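Local coordinates for protein sensory box histidine kinase/response regulator (Burkholderia thailandensis, PDB 3MR0) that probably acts as a phosphorelay sensor kinase of a two-component system, this fragment being its PAS sensory domain with a C-terminal helix, at residues A131-V134 / S135-L139. Residues are numbered along the deposited sequence; the frame is centred on the assembly and turned at random.
Sequences ALRV and SREEL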
ATOM      1  N   ALA A 131     -10.390  -4.688  17.869  1.00 14.50           N
ATOM      2  CA  ALA A 131     -11.430  -4.644  18.880  1.00 15.45           C
ATOM      3  C   ALA A 131     -11.761  -6.067  19.341  1.00 16.92           C
ATOM      4  O   ALA A 131     -11.799  -6.337  20.540  1.00 18.83           O
ATOM      5  CB  ALA A 131     -12.684  -3.937  18.347  1.00 14.89           C
ATOM      6  N   LEU A 132     -11.995  -6.983  18.403  1.00 15.66           N
ATOM      7  CA  LEU A 132     -12.264  -8.376  18.761  1.00 16.58           C
ATOM      8  C   LEU A 132     -11.076  -8.964  19.496  1.00 16.42           C
ATOM      9  O   LEU A 132     -11.221  -9.590  20.543  1.00 18.31           O
ATOM     10  CB  LEU A 132     -12.531  -9.205  17.498  1.00 16.78           C
ATOM     11  CG  LEU A 132     -12.525 -10.724  17.640  1.00 17.02           C
ATOM     12  CD1 LEU A 132     -13.733 -11.178  18.453  1.00 19.07           C
ATOM     13  CD2 LEU A 132     -12.513 -11.401  16.276  1.00 17.32           C
ATOM     14  N   ARG A 133      -9.896  -8.754  18.928  1.00 16.47           N
ATOM     15  CA  ARG A 133      -8.669  -9.310  19.459  1.00 18.34           C
ATOM     16  C   ARG A 133      -8.492  -8.913  20.925  1.00 18.48           C
ATOM     17  O   ARG A 133      -8.131  -9.744  21.762  1.00 20.05           O
ATOM     18  CB  ARG A 133      -7.503  -8.830  18.616  1.00 20.95           C
ATOM     19  CG  ARG A 133      -6.253  -9.608  18.803  1.00 25.45           C
ATOM     20  CD  ARG A 133      -5.074  -8.879  18.171  1.00 27.53           C
ATOM     21  NE  ARG A 133      -4.917  -7.529  18.703  1.00 30.12           N
ATOM     22  CZ  ARG A 133      -4.328  -7.240  19.863  1.00 30.81           C
ATOM     23  NH1 ARG A 133      -3.838  -8.216  20.622  1.00 30.39           N
ATOM     24  NH2 ARG A 133      -4.230  -5.972  20.268  1.00 30.91           N
ATOM     25  N   VAL A 134      -8.754  -7.643  21.234  1.00 17.26           N
ATOM     26  CA  VAL A 134      -8.646  -7.133  22.607  1.00 17.34           C
ATOM     27  C   VAL A 134      -9.710  -7.725  23.553  1.00 17.01           C
ATOM     28  O   VAL A 134      -9.407  -8.079  24.684  1.00 18.89           O
ATOM     29  CB  VAL A 134      -8.656  -5.559  22.634  1.00 18.91           C
ATOM     30  CG1 VAL A 134      -8.921  -5.019  24.039  1.00 18.31           C
ATOM     31  CG2 VAL A 134      -7.355  -4.985  22.015  1.00 16.14           C
ATOM     32  N   SER A 135     -10.952  -7.826  23.086  1.00 17.29           N
ATOM     33  CA  SER A 135     -12.025  -8.501  23.833  1.00 17.00           C
ATOM     34  C   SER A 135     -11.654  -9.929  24.238  1.00 16.84           C
ATOM     35  O   SER A 135     -11.930 -10.351  25.348  1.00 16.74           O
ATOM     36  CB  SER A 135     -13.305  -8.559  22.993  1.00 17.28           C
ATOM     37  OG  SER A 135     -14.010  -7.344  23.041  1.00 20.52           O
ATOM     38  N   ARG A 136     -11.070 -10.679  23.316  1.00 16.66           N
ATOM     39  CA  ARG A 136     -10.616 -12.046  23.589  1.00 17.08           C
ATOM     40  C   ARG A 136      -9.485 -12.103  24.644  1.00 18.38           C
ATOM     41  O   ARG A 136      -9.536 -12.925  25.553  1.00 18.94           O
ATOM     42  CB  ARG A 136     -10.237 -12.753  22.272  1.00 15.40           C
ATOM     43  CG  ARG A 136     -11.421 -12.940  21.331  1.00 15.44           C
ATOM     44  CD  ARG A 136     -11.033 -13.289  19.917  1.00 15.79           C
ATOM     45  NE  ARG A 136     -10.766 -14.704  19.670  1.00 17.57           N
ATOM     46  CZ  ARG A 136     -11.695 -15.650  19.533  1.00 17.73           C
ATOM     47  NH1 ARG A 136     -12.974 -15.352  19.682  1.00 18.37           N
ATOM     48  NH2 ARG A 136     -11.343 -16.906  19.249  1.00 16.34           N
ATOM     49  N   GLU A 137      -8.494 -11.225  24.516  0.52 19.40           N
ATOM     50  CA  GLU A 137      -7.411 -11.140  25.492  0.52 20.47           C
ATOM     51  C   GLU A 137      -7.982 -10.889  26.880  0.52 22.10           C
ATOM     52  O   GLU A 137      -7.728 -11.639  27.823  0.52 23.25           O
ATOM     53  CB  GLU A 137      -6.442 -10.019  25.107  0.52 20.03           C
ATOM     54  CG  GLU A 137      -5.067 -10.104  25.740  0.52 21.03           C
ATOM     55  CD  GLU A 137      -4.035  -9.223  25.029  0.52 22.84           C
ATOM     56  OE1 GLU A 137      -3.115  -9.778  24.381  0.52 22.34           O
ATOM     57  OE2 GLU A 137      -4.151  -7.977  25.114  0.52 23.41           O
ATOM     58  N   GLU A 138      -8.776  -9.835  26.997  1.00 22.59           N
ATOM     59  CA  GLU A 138      -9.349  -9.456  28.275  1.00 23.80           C
ATOM     60  C   GLU A 138     -10.198 -10.552  28.928  1.00 23.08           C
ATOM     61  O   GLU A 138     -10.229 -10.663  30.150  1.00 25.15           O
ATOM     62  CB  GLU A 138     -10.178  -8.190  28.094  1.00 26.71           C
ATOM     63  CG  GLU A 138      -9.317  -6.983  27.836  1.00 28.66           C
ATOM     64  CD  GLU A 138     -10.073  -5.846  27.201  1.00 31.06           C
ATOM     65  OE1 GLU A 138     -11.144  -6.088  26.605  1.00 31.76           O
ATOM     66  OE2 GLU A 138      -9.577  -4.706  27.282  1.00 32.22           O
ATOM     67  N   LEU A 139     -10.902 -11.345  28.121  1.00 21.30           N
ATOM     68  CA  LEU A 139     -11.719 -12.439  28.652  1.00 19.27           C
ATOM     69  C   LEU A 139     -10.834 -13.548  29.210  1.00 20.82           C
ATOM     70  O   LEU A 139     -11.163 -14.182  30.208  1.00 21.95           O
ATOM     71  CB  LEU A 139     -12.627 -13.016  27.576  1.00 17.16           C
ATOM     72  CG  LEU A 139     -13.470 -14.161  28.096  1.00 16.47           C
ATOM     73  CD1 LEU A 139     -14.377 -13.702  29.208  1.00 15.70           C
ATOM     74  CD2 LEU A 139     -14.259 -14.735  26.963  1.00 18.12           C
TER
HETATM   75  O   HOH W   1     -12.887  -4.839  22.543  1.00 25.06           O
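CG of Leu-132 stands anti to the backbone N (chi1 167°), while CG of Arg-136, one turn on, is anti to its own carbonyl carbon (chi1 -64°). These torsions lay the two side chains alongside each other on the surface of an alpha-helix. It is the helix 123-140, which follows the last strand of the PAS-fold sheet and projects from the globular domain. Leu-132 CD1 and Arg-136 CD meet at 3.7 Å, a contact between a methyl and the aliphatic part of the arginine. The Arg-136 side chain also lies close to a bound 1,2-ethanediol, probably from the crystallisation liquor.

Four i to i+4 backbone bonds hold the turns together. The straightest runs from Glu-138 N to Val-134 O, 3.0 Å long. The extended side chain of Glu-138 runs close beside the same carbonyl oxygen and crosses the Val-134 side chain at a slant, with Glu-138 OE2 3.3 Å from Val-134 CG1.

Arg-133 and Glu-137 also run side by side. In the conformer given for Glu-137, NH1 of Arg-133 is 4.1 Å from OE1 of Glu-137, too far for a salt bridge, and the guanidinium and carboxylate planes are 83° apart. The firmer partner of Arg-133 is Asp-130, one turn back, which forms a salt bridge with NH2.

Ala-131 O accepts twice. Ser-135 N bonds to Ala-131 O at 3.1 Å. A water donates to Ala-131 O at 2.7 Å. The same water is hydrogen-bonded to Ser-135 OG at 2.8 Å.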